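DUF1254 domain-containing protein (Vibrio parahaemolyticus, PDB 3U07) is of unknown function but joins a DUF1254 and a DUF1214 region in one chain and is probably exported by means of a signal sequence. Local coordinates at residues 98-103 / 109-114; 234-237 / 243-246; 133-138 / 187-192; 140-145 / 225-230. The protein carries 2 engineered substitutions. One frame throughout, in Å; residues are numbered along the deposited sequence.

Interaction 1. Residues 98-103 / 109-114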
loop_
_atom_site.group_PDB
_atom_site.type_symbol
_atom_site.label_atom_id
_atom_site.label_comp_id
_atom_site.label_asym_id
_atom_site.label_seq_id
_atom_site.Cartn_x
_atom_site.Cartn_y
_atom_site.Cartn_z
ATOM N N VAL A 98 -5.914 -2.076 18.029
ATOM C CA VAL A 98 -6.530 -2.848 16.971
ATOM C C VAL A 98 -6.454 -4.296 17.421
ATOM O O VAL A 98 -5.373 -4.805 17.739
ATOM C CB VAL A 98 -5.781 -2.664 15.635
ATOM C CG1 VAL A 98 -6.398 -3.559 14.562
ATOM C CG2 VAL A 98 -5.850 -1.196 15.208
ATOM N N SER A 99 -7.610 -4.946 17.484
ATOM C CA SER A 99 -7.678 -6.337 17.909
ATOM C C SER A 99 -7.735 -7.262 16.703
ATOM O O SER A 99 -8.548 -7.076 15.795
ATOM C CB SER A 99 -8.914 -6.576 18.784
ATOM O OG SER A 99 -8.902 -5.756 19.938
ATOM N N VAL A 100 -6.852 -8.255 16.705
ATOM C CA VAL A 100 -6.780 -9.243 15.640
ATOM C C VAL A 100 -6.807 -10.625 16.287
ATOM O O VAL A 100 -5.956 -10.948 17.119
ATOM C CB VAL A 100 -5.478 -9.079 14.818
ATOM C CG1 VAL A 100 -5.345 -10.212 13.814
ATOM C CG2 VAL A 100 -5.499 -7.742 14.087
ATOM N N PRO A 101 -7.796 -11.456 15.919
ATOM C CA PRO A 101 -7.959 -12.814 16.453
ATOM C C PRO A 101 -6.919 -13.781 15.906
ATOM O O PRO A 101 -6.366 -13.548 14.833
ATOM C CB PRO A 101 -9.354 -13.201 15.974
ATOM C CG PRO A 101 -9.421 -12.533 14.620
ATOM C CD PRO A 101 -8.853 -11.153 14.934
ATOM N N ASP A 102 -6.639 -14.852 16.644
ATOM C CA ASP A 102 -5.715 -15.855 16.134
ATOM C C ASP A 102 -6.436 -16.392 14.888
ATOM O O ASP A 102 -7.657 -16.598 14.904
ATOM C CB ASP A 102 -5.491 -16.979 17.154
ATOM C CG ASP A 102 -4.599 -16.549 18.321
ATOM O OD1 ASP A 102 -3.996 -15.457 18.244
ATOM O OD2 ASP A 102 -4.494 -17.306 19.309
HETATM N N MSE A 103 -5.692 -16.592 13.807
HETATM C CA MSE A 103 -6.274 -17.065 12.552
HETATM C C MSE A 103 -6.026 -18.553 12.371
HETATM O O MSE A 103 -5.262 -19.157 13.127
HETATM C CB MSE A 103 -5.662 -16.296 11.377
HETATM C CG MSE A 103 -6.662 -15.630 10.433
HETATM SE SE MSE A 103 -7.330 -13.933 11.095
HETATM C CE MSE A 103 -5.643 -13.085 11.454
ATOM N N TRP A 109 -2.649 -13.323 6.116
ATOM C CA TRP A 109 -3.330 -12.137 6.629
ATOM C C TRP A 109 -2.280 -11.102 6.963
ATOM O O TRP A 109 -1.120 -11.439 7.213
ATOM C CB TRP A 109 -4.146 -12.441 7.887
ATOM C CG TRP A 109 -3.326 -12.912 9.055
ATOM C CD1 TRP A 109 -2.966 -14.198 9.341
ATOM C CD2 TRP A 109 -2.765 -12.098 10.092
ATOM N NE1 TRP A 109 -2.220 -14.237 10.495
ATOM C CE2 TRP A 109 -2.084 -12.963 10.978
ATOM C CE3 TRP A 109 -2.779 -10.723 10.360
ATOM C CZ2 TRP A 109 -1.416 -12.494 12.114
ATOM C CZ3 TRP A 109 -2.115 -10.257 11.490
ATOM C CH2 TRP A 109 -1.445 -11.141 12.355
ATOM N N ILE A 110 -2.682 -9.840 6.956
ATOM C CA ILE A 110 -1.750 -8.773 7.273
ATOM C C ILE A 110 -2.476 -7.521 7.748
ATOM O O ILE A 110 -3.536 -7.170 7.224
ATOM C CB ILE A 110 -0.873 -8.419 6.041
ATOM C CG1 ILE A 110 0.159 -7.356 6.417
ATOM C CG2 ILE A 110 -1.755 -7.946 4.884
ATOM C CD1 ILE A 110 1.277 -7.226 5.416
ATOM N N LEU A 111 -1.926 -6.892 8.783
ATOM C CA LEU A 111 -2.462 -5.635 9.305
ATOM C C LEU A 111 -1.369 -4.647 8.896
ATOM O O LEU A 111 -0.232 -4.737 9.355
ATOM C CB LEU A 111 -2.611 -5.678 10.827
ATOM C CG LEU A 111 -2.901 -4.345 11.535
ATOM C CD1 LEU A 111 -4.144 -3.687 10.946
ATOM C CD2 LEU A 111 -3.083 -4.603 13.024
ATOM N N HIS A 112 -1.714 -3.717 8.017
ATOM C CA HIS A 112 -0.746 -2.757 7.502
ATOM C C HIS A 112 -1.148 -1.314 7.802
ATOM O O HIS A 112 -2.239 -0.884 7.438
ATOM C CB HIS A 112 -0.624 -2.976 5.991
ATOM C CG HIS A 112 0.273 -2.002 5.297
ATOM N ND1 HIS A 112 0.037 -1.570 4.008
ATOM C CD2 HIS A 112 1.412 -1.390 5.694
ATOM C CE1 HIS A 112 0.989 -0.732 3.645
ATOM N NE2 HIS A 112 1.837 -0.605 4.651
ATOM N N THR A 113 -0.265 -0.569 8.464
ATOM C CA THR A 113 -0.551 0.822 8.789
ATOM C C THR A 113 0.557 1.723 8.284
ATOM O O THR A 113 1.724 1.335 8.267
ATOM C CB THR A 113 -0.705 1.048 10.325
ATOM O OG1 THR A 113 0.469 0.578 11.001
ATOM C CG2 THR A 113 -1.929 0.308 10.866
HETATM N N MSE A 114 0.182 2.928 7.867
HETATM C CA MSE A 114 1.144 3.900 7.359
HETATM C C MSE A 114 0.801 5.272 7.910
HETATM O O MSE A 114 -0.370 5.572 8.148
HETATM C CB MSE A 114 1.106 3.931 5.826
HETATM C CG MSE A 114 1.562 2.621 5.187
HETATM SE SE MSE A 114 1.554 2.678 3.245
HETATM C CE MSE A 114 -0.350 2.449 3.048
#

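Interaction 2. Residues 234-237 / 243-246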
loop_
_atom_site.group_PDB
_atom_site.type_symbol
_atom_site.label_atom_id
_atom_site.label_comp_id
_atom_site.label_asym_id
_atom_site.label_seq_id
_atom_site.Cartn_x
_atom_site.Cartn_y
_atom_site.Cartn_z
ATOM N N GLN A 234 15.783 16.509 10.239
ATOM C CA GLN A 234 16.876 16.615 9.280
ATOM C C GLN A 234 16.405 17.294 7.995
ATOM O O GLN A 234 17.139 18.075 7.391
ATOM C CB GLN A 234 17.463 15.233 8.964
ATOM C CG GLN A 234 16.495 14.273 8.301
ATOM C CD GLN A 234 15.577 13.577 9.288
ATOM O OE1 GLN A 234 15.362 14.049 10.408
ATOM N NE2 GLN A 234 15.016 12.448 8.869
ATOM N N TRP A 235 15.172 17.015 7.589
ATOM C CA TRP A 235 14.631 17.614 6.373
ATOM C C TRP A 235 14.100 19.019 6.629
ATOM O O TRP A 235 14.363 19.940 5.857
ATOM C CB TRP A 235 13.510 16.746 5.807
ATOM C CG TRP A 235 13.922 15.335 5.528
ATOM C CD1 TRP A 235 13.452 14.206 6.140
ATOM C CD2 TRP A 235 14.874 14.898 4.553
ATOM N NE1 TRP A 235 14.051 13.090 5.603
ATOM C CE2 TRP A 235 14.928 13.486 4.627
ATOM C CE3 TRP A 235 15.686 15.560 3.623
ATOM C CZ2 TRP A 235 15.764 12.723 3.803
ATOM C CZ3 TRP A 235 16.518 14.801 2.803
ATOM C CH2 TRP A 235 16.548 13.394 2.900
ATOM N N LEU A 236 13.362 19.183 7.722
ATOM C CA LEU A 236 12.781 20.478 8.058
ATOM C C LEU A 236 13.810 21.558 8.337
ATOM O O LEU A 236 13.552 22.735 8.095
ATOM C CB LEU A 236 11.826 20.340 9.251
ATOM C CG LEU A 236 10.550 19.563 8.908
ATOM C CD1 LEU A 236 9.782 19.226 10.176
ATOM C CD2 LEU A 236 9.697 20.389 7.949
ATOM N N ASP A 237 14.975 21.179 8.849
ATOM C CA ASP A 237 15.998 22.179 9.114
ATOM C C ASP A 237 16.483 22.815 7.811
ATOM O O ASP A 237 16.874 23.981 7.788
ATOM C CB ASP A 237 17.185 21.568 9.864
ATOM C CG ASP A 237 16.900 21.360 11.349
ATOM O OD1 ASP A 237 16.005 22.046 11.891
ATOM O OD2 ASP A 237 17.581 20.522 11.975
ATOM N N GLY A 243 9.379 28.132 4.191
ATOM C CA GLY A 243 8.089 28.255 4.854
ATOM C C GLY A 243 7.486 26.934 5.308
ATOM O O GLY A 243 6.351 26.895 5.792
ATOM N N VAL A 244 8.229 25.844 5.137
ATOM C CA VAL A 244 7.759 24.523 5.561
ATOM C C VAL A 244 8.122 24.419 7.031
ATOM O O VAL A 244 9.299 24.376 7.387
ATOM C CB VAL A 244 8.462 23.391 4.793
ATOM C CG1 VAL A 244 7.856 22.040 5.187
ATOM C CG2 VAL A 244 8.327 23.627 3.297
ATOM N N GLU A 245 7.109 24.370 7.883
ATOM C CA GLU A 245 7.333 24.336 9.321
ATOM C C GLU A 245 6.027 23.937 10.011
ATOM O O GLU A 245 4.969 24.462 9.670
ATOM C CB GLU A 245 7.762 25.733 9.761
ATOM C CG GLU A 245 8.013 25.916 11.240
ATOM C CD GLU A 245 8.403 27.346 11.549
ATOM O OE1 GLU A 245 9.295 27.873 10.857
ATOM O OE2 GLU A 245 7.820 27.941 12.475
ATOM N N PRO A 246 6.085 23.023 11.005
ATOM C CA PRO A 246 4.898 22.547 11.738
ATOM C C PRO A 246 4.029 23.601 12.397
ATOM O O PRO A 246 4.451 24.211 13.371
ATOM C CB PRO A 246 5.477 21.629 12.802
ATOM C CG PRO A 246 6.794 21.231 12.267
ATOM C CD PRO A 246 7.316 22.482 11.608
HETATM O O HOH W 1 11.232 23.941 9.219
#

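Interaction 3. Residues 133-138 / 187-192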
loop_
_atom_site.group_PDB
_atom_site.type_symbol
_atom_site.label_atom_id
_atom_site.label_comp_id
_atom_site.label_asym_id
_atom_site.label_seq_id
_atom_site.Cartn_x
_atom_site.Cartn_y
_atom_site.Cartn_z
ATOM N N GLY A 133 -2.495 -13.679 16.229
ATOM C CA GLY A 133 -2.985 -12.322 16.101
ATOM C C GLY A 133 -2.604 -11.617 17.391
ATOM O O GLY A 133 -1.521 -11.874 17.930
ATOM N N GLY A 134 -3.469 -10.737 17.895
ATOM C CA GLY A 134 -3.150 -10.051 19.136
ATOM C C GLY A 134 -3.790 -8.689 19.311
ATOM O O GLY A 134 -4.629 -8.271 18.512
ATOM N N GLN A 135 -3.400 -8.004 20.383
ATOM C CA GLN A 135 -3.906 -6.671 20.685
ATOM C C GLN A 135 -2.769 -5.721 20.328
ATOM O O GLN A 135 -1.753 -5.679 21.013
ATOM C CB GLN A 135 -4.246 -6.555 22.175
ATOM C CG GLN A 135 -5.308 -7.533 22.671
ATOM C CD GLN A 135 -6.643 -7.375 21.962
ATOM O OE1 GLN A 135 -6.918 -6.349 21.341
ATOM N NE2 GLN A 135 -7.489 -8.390 22.073
ATOM N N PHE A 136 -2.941 -4.961 19.255
ATOM C CA PHE A 136 -1.902 -4.053 18.796
ATOM C C PHE A 136 -2.265 -2.617 19.101
ATOM O O PHE A 136 -3.253 -2.087 18.598
ATOM C CB PHE A 136 -1.681 -4.277 17.295
ATOM C CG PHE A 136 -1.366 -5.713 16.953
ATOM C CD1 PHE A 136 -0.116 -6.247 17.241
ATOM C CD2 PHE A 136 -2.331 -6.539 16.385
ATOM C CE1 PHE A 136 0.173 -7.588 16.968
ATOM C CE2 PHE A 136 -2.050 -7.883 16.108
ATOM C CZ PHE A 136 -0.794 -8.405 16.402
HETATM N N MSE A 137 -1.461 -1.991 19.951
HETATM C CA MSE A 137 -1.727 -0.624 20.347
HETATM C C MSE A 137 -0.888 0.382 19.583
HETATM O O MSE A 137 0.328 0.247 19.484
HETATM C CB MSE A 137 -1.493 -0.459 21.860
HETATM C CG MSE A 137 -1.945 0.891 22.412
HETATM SE SE MSE A 137 -1.774 1.052 24.362
HETATM C CE MSE A 137 -0.022 1.810 24.385
ATOM N N PHE A 138 -1.562 1.386 19.037
ATOM C CA PHE A 138 -0.910 2.453 18.301
ATOM C C PHE A 138 -1.005 3.696 19.172
ATOM O O PHE A 138 -2.096 4.092 19.582
ATOM C CB PHE A 138 -1.621 2.685 16.966
ATOM C CG PHE A 138 -1.553 1.506 16.053
ATOM C CD1 PHE A 138 -2.358 0.393 16.278
ATOM C CD2 PHE A 138 -0.627 1.476 15.013
ATOM C CE1 PHE A 138 -2.242 -0.744 15.479
ATOM C CE2 PHE A 138 -0.499 0.345 14.204
ATOM C CZ PHE A 138 -1.307 -0.766 14.440
ATOM N N ASN A 187 -11.202 -5.601 15.490
ATOM C CA ASN A 187 -11.875 -4.507 16.175
ATOM C C ASN A 187 -10.914 -3.347 16.377
ATOM O O ASN A 187 -9.699 -3.529 16.318
ATOM C CB ASN A 187 -12.381 -5.023 17.531
ATOM C CG ASN A 187 -13.403 -4.101 18.179
ATOM O OD1 ASN A 187 -13.886 -3.156 17.562
ATOM N ND2 ASN A 187 -13.747 -4.387 19.428
ATOM N N ILE A 188 -11.464 -2.154 16.577
ATOM C CA ILE A 188 -10.668 -0.954 16.837
ATOM C C ILE A 188 -11.299 -0.282 18.049
ATOM O O ILE A 188 -12.493 0.010 18.049
ATOM C CB ILE A 188 -10.714 0.066 15.685
ATOM C CG1 ILE A 188 -10.121 -0.531 14.412
ATOM C CG2 ILE A 188 -9.947 1.334 16.094
ATOM C CD1 ILE A 188 -10.307 0.367 13.202
ATOM N N ARG A 189 -10.499 -0.040 19.080
ATOM C CA ARG A 189 -10.996 0.594 20.296
ATOM C C ARG A 189 -9.973 1.579 20.858
ATOM O O ARG A 189 -8.768 1.343 20.778
ATOM C CB ARG A 189 -11.277 -0.464 21.369
ATOM C CG ARG A 189 -12.510 -1.323 21.149
ATOM C CD ARG A 189 -12.570 -2.426 22.189
ATOM N NE ARG A 189 -11.607 -3.490 21.910
ATOM C CZ ARG A 189 -11.357 -4.502 22.732
ATOM N NH1 ARG A 189 -11.995 -4.583 23.890
ATOM N NH2 ARG A 189 -10.481 -5.440 22.395
ATOM N N THR A 190 -10.451 2.688 21.414
ATOM C CA THR A 190 -9.555 3.650 22.035
ATOM C C THR A 190 -9.106 2.985 23.338
ATOM O O THR A 190 -9.784 2.095 23.853
ATOM C CB THR A 190 -10.271 4.973 22.394
ATOM O OG1 THR A 190 -11.406 4.695 23.223
ATOM C CG2 THR A 190 -10.712 5.699 21.136
ATOM N N LEU A 191 -7.964 3.410 23.863
ATOM C CA LEU A 191 -7.447 2.844 25.102
ATOM C C LEU A 191 -8.497 2.909 26.213
ATOM O O LEU A 191 -8.759 1.910 26.879
ATOM C CB LEU A 191 -6.187 3.597 25.538
ATOM C CG LEU A 191 -5.557 3.156 26.860
ATOM C CD1 LEU A 191 -5.222 1.656 26.823
ATOM C CD2 LEU A 191 -4.312 3.996 27.117
ATOM N N SER A 192 -9.105 4.078 26.402
ATOM C CA SER A 192 -10.108 4.232 27.447
ATOM C C SER A 192 -11.244 3.239 27.252
ATOM O O SER A 192 -11.651 2.567 28.202
ATOM C CB SER A 192 -10.647 5.667 27.480
ATOM O OG SER A 192 -11.225 6.027 26.242
#

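Interaction 4. Residues 140-145 / 225-230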
loop_
_atom_site.group_PDB
_atom_site.type_symbol
_atom_site.label_atom_id
_atom_site.label_comp_id
_atom_site.label_asym_id
_atom_site.label_seq_id
_atom_site.Cartn_x
_atom_site.Cartn_y
_atom_site.Cartn_z
ATOM N N ALA A 140 0.671 7.808 19.977
ATOM C CA ALA A 140 1.419 8.901 19.463
ATOM C C ALA A 140 2.772 8.745 20.064
ATOM O O ALA A 140 2.967 8.215 21.195
ATOM C CB ALA A 140 0.852 10.250 19.831
ATOM N N GLN A 141 3.708 9.181 19.282
ATOM C CA GLN A 141 5.060 9.107 19.686
ATOM C C GLN A 141 5.356 9.706 21.065
ATOM O O GLN A 141 6.171 9.139 21.783
ATOM C CB GLN A 141 5.854 9.736 18.573
ATOM C CG GLN A 141 7.320 9.610 18.785
ATOM C CD GLN A 141 7.807 8.172 18.707
ATOM O OE1 GLN A 141 8.028 7.518 19.718
ATOM N NE2 GLN A 141 7.978 7.677 17.492
ATOM N N ASP A 142 4.705 10.830 21.407
ATOM C CA ASP A 142 4.884 11.573 22.679
ATOM C C ASP A 142 3.935 11.114 23.808
ATOM O O ASP A 142 3.971 11.637 24.926
ATOM C CB ASP A 142 4.600 13.067 22.452
ATOM C CG ASP A 142 3.210 13.302 21.839
ATOM O OD1 ASP A 142 3.127 13.527 20.610
ATOM O OD2 ASP A 142 2.204 13.244 22.584
ATOM N N TRP A 143 3.063 10.160 23.518
ATOM C CA TRP A 143 2.113 9.734 24.532
ATOM C C TRP A 143 2.765 9.180 25.795
ATOM O O TRP A 143 3.553 8.239 25.749
ATOM C CB TRP A 143 1.146 8.706 23.969
ATOM C CG TRP A 143 0.156 8.259 24.990
ATOM C CD1 TRP A 143 -0.923 8.960 25.453
ATOM C CD2 TRP A 143 0.164 7.018 25.698
ATOM N NE1 TRP A 143 -1.588 8.226 26.409
ATOM C CE2 TRP A 143 -0.939 7.031 26.580
ATOM C CE3 TRP A 143 1.003 5.896 25.678
ATOM C CZ2 TRP A 143 -1.231 5.961 27.425
ATOM C CZ3 TRP A 143 0.712 4.830 26.521
ATOM C CH2 TRP A 143 -0.394 4.873 27.385
ATOM N N GLN A 144 2.418 9.784 26.925
ATOM C CA GLN A 144 2.939 9.383 28.223
ATOM C C GLN A 144 1.879 8.461 28.819
ATOM O O GLN A 144 0.691 8.760 28.749
ATOM C CB GLN A 144 3.126 10.630 29.095
ATOM C CG GLN A 144 4.297 10.575 30.065
ATOM C CD GLN A 144 5.638 10.441 29.361
ATOM O OE1 GLN A 144 5.845 10.999 28.283
ATOM N NE2 GLN A 144 6.561 9.712 29.978
ATOM N N GLY A 145 2.299 7.340 29.393
ATOM C CA GLY A 145 1.336 6.416 29.968
ATOM C C GLY A 145 1.825 4.982 29.924
ATOM O O GLY A 145 2.672 4.630 29.103
ATOM N N ASP A 225 -0.034 18.192 13.347
ATOM C CA ASP A 225 -0.830 17.127 13.954
ATOM C C ASP A 225 -0.045 15.875 14.314
ATOM O O ASP A 225 -0.331 14.778 13.829
ATOM C CB ASP A 225 -1.992 16.785 13.010
ATOM C CG ASP A 225 -2.960 15.776 13.602
ATOM O OD1 ASP A 225 -3.114 15.754 14.840
ATOM O OD2 ASP A 225 -3.580 15.015 12.825
ATOM N N GLY A 226 0.939 16.038 15.186
ATOM C CA GLY A 226 1.747 14.902 15.579
ATOM C C GLY A 226 3.196 15.232 15.886
ATOM O O GLY A 226 3.543 16.378 16.178
ATOM N N SER A 227 4.043 14.214 15.779
ATOM C CA SER A 227 5.468 14.314 16.073
ATOM C C SER A 227 6.359 14.373 14.839
ATOM O O SER A 227 7.579 14.244 14.943
ATOM C CB SER A 227 5.875 13.100 16.912
ATOM O OG SER A 227 6.606 13.493 18.051
HETATM N N MSE A 228 5.756 14.559 13.676
HETATM C CA MSE A 228 6.506 14.600 12.427
HETATM C C MSE A 228 7.610 15.660 12.399
HETATM O O MSE A 228 8.651 15.458 11.773
HETATM C CB MSE A 228 5.531 14.826 11.274
HETATM C CG MSE A 228 5.931 14.203 9.965
HETATM SE SE MSE A 228 4.336 13.921 8.927
HETATM C CE MSE A 228 4.176 12.066 9.209
ATOM N N GLY A 229 7.385 16.787 13.076
ATOM C CA GLY A 229 8.374 17.868 13.078
ATOM C C GLY A 229 9.700 17.337 13.597
ATOM O O GLY A 229 10.808 17.651 13.087
ATOM N N ASN A 230 9.566 16.526 14.613
ATOM C CA ASN A 230 10.716 15.919 15.233
ATOM C C ASN A 230 11.259 14.745 14.388
ATOM O O ASN A 230 12.474 14.617 14.218
ATOM C CB ASN A 230 10.277 15.466 16.585
ATOM C CG ASN A 230 10.044 16.635 17.523
ATOM O OD1 ASN A 230 10.668 17.689 17.375
ATOM N ND2 ASN A 230 9.189 16.442 18.524
#

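Interaction 1. Residues 98-103 / 109-114
With CG lodged between its backbone N and carbonyl carbon (chi1 63°), Trp109 offers one indole face to Met103, a selenomethionine whose chain bends at both chi2 and chi3 to lay its methyl on that face. Met103 CE sits 3.3 Å from the centroid of the five-membered ring of Trp109, only 12° off the ring normal: a CH-pi contact with the methyl close above the pyrrole part. The selenium is further back, with Met103 SE 4.8 Å from the same Trp109 centroid, a looser Met-aromatic contact from the same residue. Further along, Val100 CG1 comes to 4.0 Å from Trp109 CZ3, on the benzene part of the same face. The row then continues with Leu111. Leu111 CD2 is approached by Val98 CG1 at 3.8 Å, the two side chains meeting tip to tip, and more obliquely by Val100 CG2 at 4.1 Å. Residues 98-100 and 109-114 run antiparallel at 170°, their axes approaching to 9.9 Å. They belong to different four-stranded sheets, so this is face-to-face sheet packing, with Phe136 and Leu164 also touching Leu111. No hydrogen bond crosses the contact; the indole NE1 is instead bonded to Gly130 O, which should help hold the turn of the ring. The chemistry is thus almost purely dispersive: a methyl on an aromatic face and branched aliphatic tips, all buried, with the one polar edge satisfied elsewhere.

Interaction 2. Residues 234-237 / 243-246
Leu236 does the reaching here, and Val244 and Pro246 receive it. From CB, which leaves the helix at an angle to the 243-246 loop, the first torsion (chi1 -69°) sets CG anti to the carbonyl carbon, and the branch there spreads two methyls over separate partners. CD2 goes to Val244: Leu236 CD2 comes within 3.7 Å of Val244 CG1, with the two side chains crossing at about a right angle; the same Leu236 CD2 passes 4.0 Å from Val244 O. In the other direction along the loop, Leu236 CD1 meets Pro246 CG at 4.2 Å, the leucine methyl coming end-on to the CG corner of the proline ring. Beside this apolar patch the backbones are joined through one water, which donates to Leu236 O at 2.8 Å and to Val244 O at 2.7 Å, so a single molecule spans two carbonyls that could not bond to each other. Helix 215-224 backs the loop: the Asn220 amide bonds both Gly243 O and Glu245 N, and the disulfide between Cys224 and Cys247, right after Pro246, ties the loop to the helix end. What results is a helix-and-returning-loop packing: the chain leaves the short helix 233-239, turns back across its side, and is held with it against helices 215-224 and 26-52, where Leu223 packs on Leu236 and Tyr36 touches both Leu236 and Val244.

Interaction 3. Residues 133-138 / 187-192
Gln135 and Arg189 cross obliquely, amide and guanidinium planes turned 73° apart, so neither group lies flat on the other. Gln135 is bent at chi2 (-60°) and Arg189 at chi3 (-75°), and the two bends swing the polar ends in over the strand that separates them. Even so, Gln135 OE1 stays 3.8 Å from Arg189 NH2, beyond hydrogen-bonding distance. Both atoms bond Ser99 OG instead, so one hydroxyl bridges amide and guanidinium, and Tyr194 touches both side chains. Strands 134-140 and 187-190 point the same way without being neighbours: in this mixed four-stranded sheet, strand 96-100 runs antiparallel between them, and their side chains meet across it on one face. Toward the other end of the contact the chemistry turns apolar. Met137, a selenomethionine extended through chi1 and chi2, carries its SE to 4.3 Å from Leu191 CD1, with Ile97 of the middle strand touching Met137 as well. Leu191 opens the helix that follows strand 187-190 directly, and Thr190 before it is the N-cap, its OG1 accepting from Glu193 N.

Interaction 4. Residues 140-145 / 225-230
The flat groups nearest Ser227 are the Asp142 carboxylate and the Gln141 amide, and neither is bonded to it. Asp142 OD1 comes no nearer than 4.3 Å to Ser227 OG, while the amide of Gln141 is led off, its NE2 making a weak hydrogen bond to Asp158. A third flat group, the indole of Trp143, stands apart from this meeting; over one of its faces lies Gly145 CA, 3.5 Å above the Trp143 plane and offset toward the rim. The touching itself is done by the roots of the side chains: Gln141 CB lies 3.8 Å from Ser227 CB. Gln141 CG is 4.0 Å from Ser227 OG, close because CG stands anti to the backbone N (chi1 -174°) before the chain bends at chi2 and carries the amide elsewhere. The loop side is a type I beta turn from Ala140 to Trp143, closed by Trp143 N to Ala140 O at 3.0 Å. Ser227 takes the N-cap position of helix 228-231, yet its side chain makes no capping bond. Backbone bonds to the end of strand 153-157 and the residue after it lie alongside: Gln141 pairs with Val157, Ser227 with Asp158. With no hydrogen bond or salt bridge across it, this is a light van der Waals touch at the surface, where Asp142 stands exposed; Gln141 and Asp142 also touch a crystal neighbour, which may influence their conformations.

How the interactions relate
The four contacts form a chain of neighbours. Interaction 1, through its 98-103 segment, and interaction 3 meet on the sheet holding strands 96-100, 134-140 and 187-190, centres 10 Å apart: interaction 1 lies on one face and interaction 3 on the other, and Val100 O lies 2.6 Å from Gly134 N, a probable hydrogen bond. Interaction 3 passes to interaction 4, 18 Å between centres, through Trp143, whose CZ2 packs 3.7 Å from Leu191 CD2. Interaction 4 leads into interaction 2, 16 Å between centres, where Leu236 CD1 lies 3.5 Å from Gly229 O. The ends of the series, interactions 1 and 2, are 33 Å apart between centres and do not touch. No active site or ligand has been assigned here to which they could be related.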